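PDB 6BS9: stage III sporulation protein AB from Bacillus subtilis, which is essential for sporulation and probably serves as a component of a secretion-like transport apparatus built while the spore develops. Local coordinates for residues 18-23 against 32-37. Sequence-based numbering, arbitrary orientation.
Sequences QSLEAE and HTASQQ
Helix segments 18-23 and 32-37 run nearly antiparallel, at 159°, with axes 10.1 Å apart, and their backbones come nearest at L20 and A34, where the CA atoms are 6.9 Å from each other. The methyl of A34 is the centre of the contact, met from two points one turn apart on the opposing helix. L20 CD2 lies 4.1 Å from A34 CB and, at 4.1 Å, also reaches S35 N, so this one branch rests on the backbone where the two residues join. From the next turn, E23 brings its aliphatic part, CG lying 3.8 Å from A34 CB. With CG anti to the carbonyl carbon (chi1 -62°) and a bend at chi2, the E23 chain lays a methylene rather than its carboxylate against the alanine. S35 offers mainly backbone here; its OG hydrogen-bonds to F50 O on helix 46-58. L20 also touches F50, and I38 farther along helix 31-41, which carries the apolar layer beyond the two segments. Small, purely van der Waals packing of this kind is that of an antiparallel helical hairpin: a short connection joins helices 2-26 and 31-41 within this all-helical fragment, which is most of the SpoIIIAB chain but not the whole of it.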
ATOM      1  N   GLN A  18       7.182  -1.315  -1.748  1.00 29.90           N
ATOM      2  CA  GLN A  18       8.510  -1.891  -1.930  1.00 33.06           C
ATOM      3  C   GLN A  18       9.368  -1.687  -0.676  1.00 33.50           C
ATOM      4  O   GLN A  18      10.068  -2.595  -0.225  1.00 36.08           O
ATOM      5  CB  GLN A  18       9.152  -1.281  -3.113  1.00 35.43           C
ATOM      6  CG  GLN A  18      10.528  -1.774  -3.408  1.00 38.83           C
ATOM      7  CD  GLN A  18      11.054  -1.050  -4.616  1.00 39.03           C
ATOM      8  OE1 GLN A  18      10.944  -1.529  -5.726  1.00 39.16           O
ATOM      9  NE2 GLN A  18      11.592   0.145  -4.396  1.00 41.91           N
ATOM     10  N   SER A  19       9.263  -0.524  -0.059  1.00 32.58           N
ATOM     11  CA  SER A  19      10.032  -0.267   1.189  1.00 32.05           C
ATOM     12  C   SER A  19       9.553  -1.050   2.352  1.00 30.54           C
ATOM     13  O   SER A  19      10.329  -1.607   3.099  1.00 30.47           O
ATOM     14  CB  SER A  19      10.014   1.193   1.477  1.00 31.52           C
ATOM     15  OG  SER A  19      10.700   1.856   0.424  1.00 32.59           O
ATOM     16  N   LEU A  20       8.255  -1.237   2.433  1.00 31.88           N
ATOM     17  CA  LEU A  20       7.757  -2.071   3.510  1.00 34.41           C
ATOM     18  C   LEU A  20       8.099  -3.534   3.311  1.00 36.36           C
ATOM     19  O   LEU A  20       8.412  -4.209   4.295  1.00 39.28           O
ATOM     20  CB  LEU A  20       6.257  -1.986   3.670  1.00 37.29           C
ATOM     21  CG  LEU A  20       5.642  -0.712   4.189  1.00 37.40           C
ATOM     22  CD1 LEU A  20       4.163  -0.888   4.403  1.00 38.52           C
ATOM     23  CD2 LEU A  20       6.297  -0.156   5.450  1.00 38.55           C
ATOM     24  N   GLU A  21       7.981  -4.040   2.075  1.00 36.78           N
ATOM     25  CA  GLU A  21       8.426  -5.402   1.773  1.00 38.03           C
ATOM     26  C   GLU A  21       9.822  -5.640   2.281  1.00 36.75           C
ATOM     27  O   GLU A  21      10.098  -6.651   2.930  1.00 41.25           O
ATOM     28  CB  GLU A  21       8.421  -5.682   0.247  1.00 41.72           C
ATOM     29  CG  GLU A  21       8.787  -7.130  -0.114  1.00 45.51           C
ATOM     30  CD  GLU A  21       9.013  -7.400  -1.623  1.00 50.57           C
ATOM     31  OE1 GLU A  21       9.139  -6.385  -2.390  1.00 52.19           O
ATOM     32  OE2 GLU A  21       8.901  -8.632  -2.055  1.00 48.61           O
ATOM     33  N   ALA A  22      10.730  -4.727   2.005  1.00 36.05           N
ATOM     34  CA  ALA A  22      12.114  -4.923   2.472  1.00 35.64           C
ATOM     35  C   ALA A  22      12.205  -5.012   3.984  1.00 37.92           C
ATOM     36  O   ALA A  22      12.946  -5.831   4.534  1.00 37.89           O
ATOM     37  CB  ALA A  22      13.007  -3.831   1.921  1.00 35.12           C
ATOM     38  N   GLU A  23      11.458  -4.168   4.678  1.00 40.70           N
ATOM     39  CA  GLU A  23      11.563  -4.133   6.166  1.00 44.79           C
ATOM     40  C   GLU A  23      10.944  -5.356   6.797  1.00 42.87           C
ATOM     41  O   GLU A  23      11.454  -5.890   7.771  1.00 44.38           O
ATOM     42  CB  GLU A  23      10.873  -2.905   6.743  1.00 45.80           C
ATOM     43  CG  GLU A  23      11.482  -1.579   6.295  1.00 51.20           C
ATOM     44  CD  GLU A  23      12.847  -1.272   6.931  1.00 50.77           C
ATOM     45  OE1 GLU A  23      13.565  -0.374   6.462  1.00 56.76           O
ATOM     46  OE2 GLU A  23      13.295  -1.971   7.836  1.00 55.46           O
ATOM     47  N   HIS A  32       5.844  -0.408  12.537  1.00 33.43           N
ATOM     48  CA  HIS A  32       5.233   0.881  12.828  1.00 36.28           C
ATOM     49  C   HIS A  32       6.169   2.059  12.554  1.00 37.06           C
ATOM     50  O   HIS A  32       5.761   3.052  11.958  1.00 36.88           O
ATOM     51  CB  HIS A  32       4.666   0.917  14.256  1.00 38.16           C
ATOM     52  CG  HIS A  32       5.691   0.961  15.345  1.00 39.01           C
ATOM     53  ND1 HIS A  32       6.198   2.137  15.854  1.00 41.18           N
ATOM     54  CD2 HIS A  32       6.265  -0.040  16.054  1.00 41.10           C
ATOM     55  CE1 HIS A  32       7.049   1.859  16.830  1.00 41.68           C
ATOM     56  NE2 HIS A  32       7.122   0.542  16.957  1.00 42.86           N
ATOM     57  N   THR A  33       7.441   1.921  12.900  1.00 36.38           N
ATOM     58  CA  THR A  33       8.412   2.935  12.586  1.00 35.57           C
ATOM     59  C   THR A  33       8.660   3.030  11.064  1.00 34.90           C
ATOM     60  O   THR A  33       8.697   4.099  10.505  1.00 37.01           O
ATOM     61  CB  THR A  33       9.694   2.631  13.336  1.00 40.13           C
ATOM     62  OG1 THR A  33       9.387   2.524  14.749  1.00 40.86           O
ATOM     63  CG2 THR A  33      10.756   3.700  13.124  1.00 39.13           C
ATOM     64  N   ALA A  34       8.803   1.913  10.370  1.00 34.35           N
ATOM     65  CA  ALA A  34       9.017   1.934   8.927  1.00 32.16           C
ATOM     66  C   ALA A  34       7.852   2.671   8.228  1.00 32.72           C
ATOM     67  O   ALA A  34       8.041   3.526   7.366  1.00 33.96           O
ATOM     68  CB  ALA A  34       9.118   0.529   8.410  1.00 32.27           C
ATOM     69  N   SER A  35       6.632   2.374   8.635  1.00 31.01           N
ATOM     70  CA  SER A  35       5.475   2.979   8.008  1.00 30.32           C
ATOM     71  C   SER A  35       5.437   4.489   8.311  1.00 31.59           C
ATOM     72  O   SER A  35       5.078   5.305   7.431  1.00 28.85           O
ATOM     73  CB  SER A  35       4.191   2.300   8.517  1.00 30.09           C
ATOM     74  OG  SER A  35       3.105   2.640   7.714  1.00 28.28           O
ATOM     75  N   GLN A  36       5.784   4.866   9.528  1.00 32.67           N
ATOM     76  CA  GLN A  36       5.780   6.281   9.876  1.00 35.62           C
ATOM     77  C   GLN A  36       6.855   7.016   9.055  1.00 36.11           C
ATOM     78  O   GLN A  36       6.596   8.113   8.571  1.00 35.67           O
ATOM     79  CB  GLN A  36       5.986   6.508  11.391  1.00 40.90           C
ATOM     80  CG  GLN A  36       5.753   7.998  11.867  1.00 45.84           C
ATOM     81  CD  GLN A  36       4.314   8.597  11.568  1.00 52.61           C
ATOM     82  OE1 GLN A  36       4.201   9.671  10.981  1.00 59.75           O
ATOM     83  NE2 GLN A  36       3.229   7.886  11.958  1.00 52.82           N
ATOM     84  N   GLN A  37       8.029   6.408   8.854  1.00 36.64           N
ATOM     85  CA  GLN A  37       9.099   7.033   8.058  1.00 37.24           C
ATOM     86  C   GLN A  37       8.671   7.261   6.611  1.00 34.61           C
ATOM     87  O   GLN A  37       8.943   8.300   6.023  1.00 34.96           O
ATOM     88  CB  GLN A  37      10.382   6.187   8.036  1.00 39.47           C
ATOM     89  CG  GLN A  37      11.134   6.034   9.347  1.00 41.93           C
ATOM     90  CD  GLN A  37      12.228   4.933   9.277  1.00 45.00           C
ATOM     91  OE1 GLN A  37      12.296   4.066   8.353  1.00 45.73           O
ATOM     92  NE2 GLN A  37      13.089   4.968  10.249  1.00 47.73           N
TER